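Local coordinates for uncharacterized protein DUF1185 (PDB 3BYQ), which is of unknown function but adopts a variant of the Bacillus chorismate mutase fold and may take part in amino-acid metabolism, at residues N40-L50 / V86-H94; I77-I85 / Y128-I137. All coordinates share one frame; numbering follows the deposited sequence. Where two conformers were deposited one is given.

In the fold
Strand 79-86 joins the two contacts: interaction 2 pairs it with strand 130-136, and interaction 1 begins at its last residue, where the chain leaves the sheet for helix 93-96. Their centres lie about 22 Å apart, interaction 2 about 4 Å and interaction 1 about 20 Å from the centre of the chain. In sequence the segments alternate: 40-50, 77-85, 86-94, then 128-137. Helix 51-72 and strand 79-86 lie between the two loops of interaction 1 in sequence, yet the loops meet in space. Both contacts also touch a second subunit, so both the sheet and the loops at its strand ends take part in the subunit interface of the six-chain assembly.

Interaction 1. Residues N40-L50 / V86-H94; sequences NPYAGRYEPDL and VGVDGEMEH. With EDO (1,2-ethanediol), chain S.
Two loops, at the ends of strands 29-39 and 79-86, meet where Asn40, Tyr42 and Leu50 gather round the imidazole of His94. Asn40 OD1 lies over one face of that ring, toward the rim, with the amide plane 85° from the ring; ND2 of the same amide is 3.0 Å from His94 ND1. Against the opposite face lies Glu91 CG, 3.5 Å above the ring centre. Tyr42 CB reaches within 3.4 Å of His94 NE2, and Leu50 CD2 packs both on His94 CD2 and on a face of the Tyr42 ring. A chi1 of -174° carries the Asn40 amide beside its carbonyl carbon, and OD1 accepts from Tyr42 N at 2.9 Å.

A backbone bond, Gly44 N to Asp89 O (2.8 Å, 145° at the hydrogen), pins the loops directly. Gly44 has a positive phi within the type II turn Tyr42-Arg45. A water adds a second link: it lies 2.8 Å from His94 NE2 and 2.6 Å from Glu91 OE2, which it donates to, and also bonds Arg45 O and Glu47 N. Glu91 OE2 further pairs with Arg177 of the second subunit, and Asp89 with Arg160. A 1,2-ethanediol, probably from the crystallisation liquor, donates through O1 to Ala43 O and accepts from Arg45 NH1. The Asn40 OD1 bond defines an Asx turn overlapping the type I turn Asn40-Ala43; the loop then runs on to Leu50, at the N-cap position of helix 51-72.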
loop_
_atom_site.group_PDB
_atom_site.type_symbol
_atom_site.label_atom_id
_atom_site.label_comp_id
_atom_site.label_asym_id
_atom_site.label_seq_id
_atom_site.Cartn_x
_atom_site.Cartn_y
_atom_site.Cartn_z
ATOM N N ASN B 40 -5.506 -10.912 -21.062
ATOM C CA ASN B 40 -6.704 -10.217 -21.486
ATOM C C ASN B 40 -6.682 -10.049 -22.998
ATOM O O ASN B 40 -5.925 -9.232 -23.501
ATOM C CB ASN B 40 -6.791 -8.824 -20.846
ATOM C CG ASN B 40 -8.084 -8.111 -21.146
ATOM O OD1 ASN B 40 -8.854 -8.546 -21.987
ATOM N ND2 ASN B 40 -8.337 -7.012 -20.438
ATOM N N PRO B 41 -7.519 -10.798 -23.741
ATOM C CA PRO B 41 -7.469 -10.654 -25.205
ATOM C C PRO B 41 -7.972 -9.314 -25.764
ATOM O O PRO B 41 -7.827 -9.073 -26.977
ATOM C CB PRO B 41 -8.411 -11.761 -25.702
ATOM C CG PRO B 41 -8.664 -12.618 -24.572
ATOM C CD PRO B 41 -8.561 -11.757 -23.355
ATOM N N TYR B 42 -8.575 -8.482 -24.901
ATOM C CA TYR B 42 -9.161 -7.179 -25.292
ATOM C C TYR B 42 -8.485 -5.946 -24.723
ATOM O O TYR B 42 -8.975 -4.819 -24.902
ATOM C CB TYR B 42 -10.648 -7.169 -24.924
ATOM C CG TYR B 42 -11.301 -8.403 -25.468
ATOM C CD1 TYR B 42 -11.547 -8.527 -26.824
ATOM C CD2 TYR B 42 -11.621 -9.474 -24.643
ATOM C CE1 TYR B 42 -12.110 -9.681 -27.343
ATOM C CE2 TYR B 42 -12.171 -10.616 -25.148
ATOM C CZ TYR B 42 -12.407 -10.719 -26.508
ATOM O OH TYR B 42 -12.978 -11.849 -27.041
ATOM N N ALA B 43 -7.395 -6.180 -24.000
ATOM C CA ALA B 43 -6.650 -5.079 -23.356
ATOM C C ALA B 43 -6.240 -4.108 -24.412
ATOM O O ALA B 43 -5.720 -4.504 -25.481
ATOM C CB ALA B 43 -5.397 -5.583 -22.647
ATOM N N GLY B 44 -6.468 -2.839 -24.115
ATOM C CA GLY B 44 -6.037 -1.770 -24.990
ATOM C C GLY B 44 -6.933 -1.319 -26.105
ATOM O O GLY B 44 -6.551 -0.469 -26.920
ATOM N N ARG B 45 -8.102 -1.930 -26.193
ATOM C CA ARG B 45 -9.084 -1.556 -27.196
ATOM C C ARG B 45 -10.473 -1.846 -26.691
ATOM O O ARG B 45 -10.657 -2.578 -25.723
ATOM C CB ARG B 45 -8.853 -2.262 -28.523
ATOM C CG ARG B 45 -9.163 -3.748 -28.511
ATOM C CD ARG B 45 -8.898 -4.403 -29.883
ATOM N NE ARG B 45 -9.348 -5.808 -29.878
ATOM C CZ ARG B 45 -8.673 -6.764 -29.278
ATOM N NH1 ARG B 45 -7.542 -6.487 -28.692
ATOM N NH2 ARG B 45 -9.132 -7.997 -29.247
ATOM N N TYR B 46 -11.421 -1.170 -27.316
ATOM C CA TYR B 46 -12.824 -1.356 -27.009
ATOM C C TYR B 46 -13.436 -2.413 -27.899
ATOM O O TYR B 46 -13.541 -2.239 -29.109
ATOM C CB TYR B 46 -13.612 -0.064 -27.158
ATOM C CG TYR B 46 -15.068 -0.262 -26.813
ATOM C CD1 TYR B 46 -15.499 -0.222 -25.487
ATOM C CD2 TYR B 46 -16.006 -0.502 -27.811
ATOM C CE1 TYR B 46 -16.824 -0.401 -25.174
ATOM C CE2 TYR B 46 -17.343 -0.690 -27.498
ATOM C CZ TYR B 46 -17.732 -0.649 -26.168
ATOM O OH TYR B 46 -19.050 -0.812 -25.827
ATOM N N GLU B 47 -13.868 -3.502 -27.289
ATOM C CA GLU B 47 -14.527 -4.578 -28.017
ATOM C C GLU B 47 -16.016 -4.626 -27.664
ATOM O O GLU B 47 -16.379 -4.890 -26.511
ATOM C CB GLU B 47 -13.854 -5.916 -27.714
ATOM C CG GLU B 47 -14.619 -7.128 -28.261
ATOM C CD GLU B 47 -14.819 -7.057 -29.750
ATOM O OE1 GLU B 47 -13.801 -7.006 -30.469
ATOM O OE2 GLU B 47 -15.989 -7.063 -30.207
ATOM N N PRO B 48 -16.901 -4.380 -28.637
ATOM C CA PRO B 48 -18.300 -4.389 -28.258
ATOM C C PRO B 48 -18.860 -5.721 -27.873
ATOM O O PRO B 48 -19.792 -5.772 -27.107
ATOM C CB PRO B 48 -19.025 -3.926 -29.536
ATOM C CG PRO B 48 -18.041 -3.906 -30.587
ATOM C CD PRO B 48 -16.697 -3.891 -30.011
ATOM N N ASP B 49 -18.294 -6.787 -28.440
ATOM C CA ASP B 49 -18.773 -8.160 -28.239
ATOM C C ASP B 49 -17.874 -9.038 -27.364
ATOM O O ASP B 49 -16.915 -9.692 -27.795
ATOM C CB ASP B 49 -19.008 -8.833 -29.584
ATOM C CG ASP B 49 -19.660 -10.198 -29.450
ATOM O OD1 ASP B 49 -20.231 -10.546 -28.384
ATOM O OD2 ASP B 49 -19.638 -10.911 -30.466
ATOM N N LEU B 50 -18.264 -9.072 -26.093
ATOM C CA LEU B 50 -17.573 -9.841 -25.081
ATOM C C LEU B 50 -18.281 -11.151 -24.781
ATOM O O LEU B 50 -17.888 -11.892 -23.849
ATOM C CB LEU B 50 -17.487 -9.032 -23.804
ATOM C CG LEU B 50 -16.634 -7.775 -23.902
ATOM C CD1 LEU B 50 -16.698 -6.935 -22.615
ATOM C CD2 LEU B 50 -15.195 -8.190 -24.222
ATOM N N VAL B 86 -9.057 -6.611 -12.921
ATOM C CA VAL B 86 -8.648 -6.407 -14.294
ATOM C C VAL B 86 -7.434 -5.497 -14.282
ATOM O O VAL B 86 -7.355 -4.564 -13.496
ATOM C CB VAL B 86 -9.776 -5.788 -15.171
ATOM C CG1 VAL B 86 -9.348 -5.659 -16.643
ATOM C CG2 VAL B 86 -11.085 -6.619 -15.039
ATOM N N GLY B 87 -6.477 -5.798 -15.147
ATOM C CA GLY B 87 -5.289 -4.972 -15.267
ATOM C C GLY B 87 -5.577 -3.617 -15.843
ATOM O O GLY B 87 -6.645 -3.397 -16.495
ATOM N N VAL B 88 -4.624 -2.701 -15.666
ATOM C CA VAL B 88 -4.897 -1.294 -16.001
ATOM C C VAL B 88 -5.144 -0.974 -17.466
ATOM O O VAL B 88 -5.695 0.088 -17.747
ATOM C CB VAL B 88 -3.868 -0.277 -15.455
ATOM C CG1 VAL B 88 -3.939 -0.192 -13.964
ATOM C CG2 VAL B 88 -2.469 -0.544 -15.963
ATOM N N ASP B 89 -4.730 -1.859 -18.371
ATOM C CA ASP B 89 -5.010 -1.666 -19.803
ATOM C C ASP B 89 -6.383 -2.216 -20.225
ATOM O O ASP B 89 -6.736 -2.132 -21.391
ATOM C CB ASP B 89 -3.896 -2.242 -20.689
ATOM C CG ASP B 89 -2.624 -1.430 -20.661
ATOM O OD1 ASP B 89 -2.530 -0.402 -19.931
ATOM O OD2 ASP B 89 -1.682 -1.831 -21.386
ATOM N N GLY B 90 -7.151 -2.757 -19.291
ATOM C CA GLY B 90 -8.467 -3.286 -19.566
ATOM C C GLY B 90 -9.546 -2.344 -19.097
ATOM O O GLY B 90 -9.311 -1.150 -18.907
ATOM N N GLU B 91 -10.742 -2.895 -18.939
ATOM C CA GLU B 91 -11.900 -2.153 -18.455
ATOM C C GLU B 91 -12.715 -3.042 -17.538
ATOM O O GLU B 91 -12.587 -4.270 -17.555
ATOM C CB GLU B 91 -12.770 -1.614 -19.586
ATOM C CG GLU B 91 -13.417 -2.674 -20.445
ATOM C CD GLU B 91 -14.332 -2.065 -21.510
ATOM O OE1 GLU B 91 -15.417 -1.522 -21.169
ATOM O OE2 GLU B 91 -13.964 -2.142 -22.714
HETATM N N MSE B 92 -13.593 -2.406 -16.775
HETATM C CA MSE B 92 -14.422 -3.091 -15.786
HETATM C C MSE B 92 -15.230 -4.203 -16.441
HETATM O O MSE B 92 -15.391 -5.272 -15.873
HETATM C CB MSE B 92 -15.382 -2.098 -15.110
HETATM C CG MSE B 92 -15.949 -2.530 -13.780
HETATM SE SE MSE B 92 -14.629 -2.763 -12.364
HETATM C CE MSE B 92 -15.743 -2.154 -10.869
ATOM N N GLU B 93 -15.711 -3.926 -17.645
ATOM C CA GLU B 93 -16.546 -4.909 -18.356
ATOM C C GLU B 93 -15.816 -6.242 -18.572
ATOM O O GLU B 93 -16.436 -7.302 -18.641
ATOM C CB GLU B 93 -17.095 -4.339 -19.662
ATOM C CG GLU B 93 -18.385 -4.939 -20.071
ATOM C CD GLU B 93 -19.526 -4.499 -19.195
ATOM O OE1 GLU B 93 -19.304 -3.587 -18.361
ATOM O OE2 GLU B 93 -20.648 -5.033 -19.365
ATOM N N HIS B 94 -14.484 -6.206 -18.642
ATOM C CA HIS B 94 -13.698 -7.442 -18.818
ATOM C C HIS B 94 -13.723 -8.338 -17.568
ATOM O O HIS B 94 -13.439 -9.522 -17.622
ATOM C CB HIS B 94 -12.248 -7.134 -19.172
ATOM C CG HIS B 94 -12.074 -6.375 -20.445
ATOM N ND1 HIS B 94 -10.974 -5.572 -20.673
ATOM C CD2 HIS B 94 -12.859 -6.280 -21.550
ATOM C CE1 HIS B 94 -11.094 -5.015 -21.871
ATOM N NE2 HIS B 94 -12.230 -5.427 -22.426
HETATM C C1 EDO S . -4.975 -3.399 -28.772
HETATM O O1 EDO S . -6.078 -3.785 -27.943
HETATM C C2 EDO S . -3.717 -4.075 -28.249
HETATM O O2 EDO S . -3.774 -5.456 -28.655
HETATM O O HOH W 1 -12.902 -3.718 -24.560
HETATM O O HOH W 2 -9.530 -2.278 -22.930
#

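Interaction 2. Residues I77-I85 / Y128-I137; sequences IEVYSKAAI and YRMMVPVHYI
Ser81 OG donates to Pro133 O at 2.6 Å, a side-chain bond placed where the two strands have begun to part. The hydroxyl lies anti to the backbone N of Ser81 (chi1 -167°), which turns it toward strand 130-136; its single proton is directed mainly to Pro133 O, with Pro118 O only a weak additional acceptor. Next along the ladder, Tyr80 N meets His135 O at 3.2 Å. Together with the weak return bond from His135 N to Tyr80 O (3.4 Å), this makes Tyr80-His135 an antiparallel hydrogen-bonded pair; Val79-Tyr136 beside it is a non-hydrogen-bonded one. At the far end of the ladder Ile137 N donates to Glu78 O at 3.0 Å.

At this bonded end Ile137 CG2 sits 3.4 Å above the centre of the Tyr80 ring, only 9° off its normal, a CH-pi contact; the Tyr80 hydroxyl bonds Ala115 O. Val134 CG2 meets Val79 CG2. Strand 79-86 is an interior strand of the mixed sheet, bonded also to strand 161-169, where Glu78 and Val79 together face Gly169 in a classic beta bulge.

In the other direction the ladder opens. The strand axes run 142° apart, and the CA-CA separation grows from 5.1 Å at Ser81-Val134 to 6.8 Å at Ala83-Val132. Here side chains bridge the gap. Val132 CG2 covers Ala83 CB. Met130, a selenomethionine bent at its last torsion, brings CE to 3.6 Å from Ile85 CG1, the two side chains meeting tip to tip, while the same methyl rests on Ala83 CB. Farther out, Ile85 CG2 lies near the ring of Tyr128, whose hydroxyl bonds Glu150 of the second subunit.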
loop_
_atom_site.group_PDB
_atom_site.type_symbol
_atom_site.label_atom_id
_atom_site.label_comp_id
_atom_site.label_asym_id
_atom_site.label_seq_id
_atom_site.Cartn_x
_atom_site.Cartn_y
_atom_site.Cartn_z
ATOM N N ILE B 77 -19.367 -26.964 2.437
ATOM C CA ILE B 77 -19.536 -25.627 1.894
ATOM C C ILE B 77 -20.797 -24.923 2.372
ATOM O O ILE B 77 -21.913 -25.402 2.162
ATOM C CB ILE B 77 -19.540 -25.642 0.342
ATOM C CG1 ILE B 77 -18.372 -26.471 -0.237
ATOM C CG2 ILE B 77 -19.600 -24.208 -0.214
ATOM C CD1 ILE B 77 -16.974 -26.096 0.195
ATOM N N GLU B 78 -20.602 -23.761 2.977
ATOM C CA GLU B 78 -21.710 -22.942 3.421
ATOM C C GLU B 78 -21.726 -21.523 2.916
ATOM O O GLU B 78 -22.753 -20.931 2.947
ATOM C CB GLU B 78 -21.838 -22.946 4.940
ATOM C CG GLU B 78 -22.036 -24.332 5.532
ATOM C CD GLU B 78 -22.361 -24.316 7.025
ATOM O OE1 GLU B 78 -22.737 -23.269 7.601
ATOM O OE2 GLU B 78 -22.234 -25.387 7.622
ATOM N N VAL B 79 -20.595 -20.978 2.466
ATOM C CA VAL B 79 -20.553 -19.601 1.951
ATOM C C VAL B 79 -19.744 -19.542 0.652
ATOM O O VAL B 79 -18.913 -20.400 0.400
ATOM C CB VAL B 79 -19.958 -18.592 2.988
ATOM C CG1 VAL B 79 -20.812 -18.539 4.278
ATOM C CG2 VAL B 79 -18.488 -18.888 3.319
ATOM N N TYR B 80 -20.028 -18.537 -0.167
ATOM C CA TYR B 80 -19.242 -18.340 -1.394
ATOM C C TYR B 80 -19.250 -16.887 -1.859
ATOM O O TYR B 80 -19.959 -16.042 -1.313
ATOM C CB TYR B 80 -19.647 -19.334 -2.541
ATOM C CG TYR B 80 -21.110 -19.407 -2.992
ATOM C CD1 TYR B 80 -22.051 -18.398 -2.731
ATOM C CD2 TYR B 80 -21.526 -20.474 -3.767
ATOM C CE1 TYR B 80 -23.409 -18.521 -3.194
ATOM C CE2 TYR B 80 -22.830 -20.566 -4.268
ATOM C CZ TYR B 80 -23.762 -19.610 -3.978
ATOM O OH TYR B 80 -25.051 -19.824 -4.469
ATOM N N SER B 81 -18.411 -16.650 -2.859
ATOM C CA SER B 81 -18.260 -15.389 -3.522
ATOM C C SER B 81 -17.457 -15.573 -4.786
ATOM O O SER B 81 -16.900 -16.629 -5.072
ATOM C CB SER B 81 -17.569 -14.355 -2.639
ATOM O OG SER B 81 -17.697 -13.039 -3.193
ATOM N N LYS B 82 -17.356 -14.474 -5.513
ATOM C CA LYS B 82 -16.605 -14.458 -6.772
ATOM C C LYS B 82 -16.033 -13.086 -6.941
ATOM O O LYS B 82 -16.604 -12.110 -6.467
ATOM C CB LYS B 82 -17.504 -14.815 -7.955
ATOM C CG LYS B 82 -18.654 -13.838 -8.228
ATOM C CD LYS B 82 -19.800 -14.443 -9.054
ATOM C CE LYS B 82 -20.973 -13.493 -9.093
ATOM N NZ LYS B 82 -22.198 -14.016 -9.719
ATOM N N ALA B 83 -14.914 -12.993 -7.636
ATOM C CA ALA B 83 -14.295 -11.671 -7.774
ATOM C C ALA B 83 -13.402 -11.589 -8.974
ATOM O O ALA B 83 -12.976 -12.596 -9.539
ATOM C CB ALA B 83 -13.511 -11.332 -6.503
ATOM N N ALA B 84 -13.165 -10.364 -9.408
ATOM C CA ALA B 84 -12.288 -10.117 -10.567
ATOM C C ALA B 84 -11.463 -8.856 -10.394
ATOM O O ALA B 84 -11.955 -7.863 -9.918
ATOM C CB ALA B 84 -13.083 -10.005 -11.860
ATOM N N ILE B 85 -10.212 -8.931 -10.802
ATOM C CA ILE B 85 -9.322 -7.780 -10.828
ATOM C C ILE B 85 -8.744 -7.709 -12.248
ATOM O O ILE B 85 -7.985 -8.597 -12.687
ATOM C CB ILE B 85 -8.165 -7.807 -9.794
ATOM C CG1 ILE B 85 -8.697 -8.194 -8.424
ATOM C CG2 ILE B 85 -7.422 -6.397 -9.766
ATOM C CD1 ILE B 85 -7.672 -8.360 -7.345
ATOM N N TYR B 128 -2.692 -5.428 -6.425
ATOM C CA TYR B 128 -3.835 -4.900 -5.725
ATOM C C TYR B 128 -4.480 -6.008 -4.886
ATOM O O TYR B 128 -4.680 -7.126 -5.352
ATOM C CB TYR B 128 -4.860 -4.339 -6.717
ATOM C CG TYR B 128 -6.020 -3.629 -6.056
ATOM C CD1 TYR B 128 -5.797 -2.431 -5.416
ATOM C CD2 TYR B 128 -7.328 -4.128 -6.100
ATOM C CE1 TYR B 128 -6.830 -1.739 -4.828
ATOM C CE2 TYR B 128 -8.376 -3.433 -5.453
ATOM C CZ TYR B 128 -8.099 -2.242 -4.828
ATOM O OH TYR B 128 -9.051 -1.464 -4.161
ATOM N N ARG B 129 -4.795 -5.660 -3.643
ATOM C CA ARG B 129 -5.437 -6.577 -2.684
ATOM C C ARG B 129 -6.878 -6.157 -2.516
ATOM O O ARG B 129 -7.142 -4.976 -2.381
ATOM C CB ARG B 129 -4.802 -6.439 -1.311
ATOM C CG ARG B 129 -3.303 -6.483 -1.224
ATOM C CD ARG B 129 -2.754 -7.798 -1.551
ATOM N NE ARG B 129 -3.297 -8.916 -0.785
ATOM C CZ ARG B 129 -3.046 -10.186 -1.072
ATOM N NH1 ARG B 129 -2.218 -10.493 -2.064
ATOM N NH2 ARG B 129 -3.597 -11.150 -0.370
HETATM N N MSE B 130 -7.796 -7.116 -2.475
HETATM C CA MSE B 130 -9.213 -6.780 -2.384
HETATM C C MSE B 130 -9.976 -7.688 -1.445
HETATM O O MSE B 130 -9.829 -8.898 -1.510
HETATM C CB MSE B 130 -9.798 -6.878 -3.823
HETATM C CG MSE B 130 -11.200 -6.407 -4.037
HETATM SE SE MSE B 130 -11.607 -6.283 -5.926
HETATM C CE MSE B 130 -11.659 -8.148 -6.342
HETATM N N MSE B 131 -10.809 -7.086 -0.595
HETATM C CA MSE B 131 -11.671 -7.838 0.331
HETATM C C MSE B 131 -12.833 -8.367 -0.456
HETATM O O MSE B 131 -13.518 -7.604 -1.145
HETATM C CB MSE B 131 -12.271 -6.968 1.448
HETATM C CG MSE B 131 -11.307 -6.324 2.372
HETATM SE SE MSE B 131 -10.202 -7.551 3.319
HETATM C CE MSE B 131 -11.507 -8.581 4.287
ATOM N N VAL B 132 -13.062 -9.665 -0.349
ATOM C CA VAL B 132 -14.164 -10.321 -1.080
ATOM C C VAL B 132 -15.247 -10.772 -0.119
ATOM O O VAL B 132 -14.994 -11.568 0.783
ATOM C CB VAL B 132 -13.661 -11.546 -1.909
ATOM C CG1 VAL B 132 -14.851 -12.167 -2.724
ATOM C CG2 VAL B 132 -12.526 -11.103 -2.834
ATOM N N PRO B 133 -16.455 -10.276 -0.292
ATOM C CA PRO B 133 -17.464 -10.611 0.697
ATOM C C PRO B 133 -18.154 -11.900 0.359
ATOM O O PRO B 133 -18.381 -12.192 -0.811
ATOM C CB PRO B 133 -18.456 -9.463 0.555
ATOM C CG PRO B 133 -18.364 -9.108 -0.871
ATOM C CD PRO B 133 -16.937 -9.233 -1.226
ATOM N N VAL B 134 -18.499 -12.659 1.395
ATOM C CA VAL B 134 -19.216 -13.909 1.220
ATOM C C VAL B 134 -20.520 -13.938 1.984
ATOM O O VAL B 134 -20.752 -13.180 2.946
ATOM C CB VAL B 134 -18.384 -15.168 1.674
ATOM C CG1 VAL B 134 -17.060 -15.234 0.957
ATOM C CG2 VAL B 134 -18.141 -15.204 3.215
ATOM N N HIS B 135 -21.422 -14.783 1.510
ATOM C CA HIS B 135 -22.647 -15.035 2.248
ATOM C C HIS B 135 -23.111 -16.473 2.079
ATOM O O HIS B 135 -22.506 -17.262 1.317
ATOM C CB HIS B 135 -23.723 -13.989 2.019
ATOM C CG HIS B 135 -24.300 -13.948 0.646
ATOM N ND1 HIS B 135 -24.432 -12.765 -0.050
ATOM C CD2 HIS B 135 -24.885 -14.907 -0.120
ATOM C CE1 HIS B 135 -25.043 -13.005 -1.201
ATOM N NE2 HIS B 135 -25.323 -14.294 -1.275
ATOM N N TYR B 136 -24.136 -16.811 2.857
ATOM C CA TYR B 136 -24.668 -18.202 2.889
ATOM C C TYR B 136 -25.235 -18.621 1.554
ATOM O O TYR B 136 -26.062 -17.926 0.934
ATOM C CB TYR B 136 -25.720 -18.315 3.983
ATOM C CG TYR B 136 -26.277 -19.682 4.275
ATOM C CD1 TYR B 136 -25.459 -20.746 4.559
ATOM C CD2 TYR B 136 -27.636 -19.856 4.383
ATOM C CE1 TYR B 136 -26.005 -21.983 4.883
ATOM C CE2 TYR B 136 -28.189 -21.062 4.716
ATOM C CZ TYR B 136 -27.370 -22.128 4.975
ATOM O OH TYR B 136 -27.888 -23.367 5.294
ATOM N N ILE B 137 -24.878 -19.844 1.167
ATOM C CA ILE B 137 -25.211 -20.335 -0.188
ATOM C C ILE B 137 -26.691 -20.637 -0.395
ATOM O O ILE B 137 -27.144 -20.699 -1.537
ATOM C CB ILE B 137 -24.358 -21.560 -0.604
ATOM C CG1 ILE B 137 -24.682 -22.824 0.156
ATOM C CG2 ILE B 137 -22.808 -21.202 -0.550
ATOM C CD1 ILE B 137 -23.956 -24.033 -0.462
#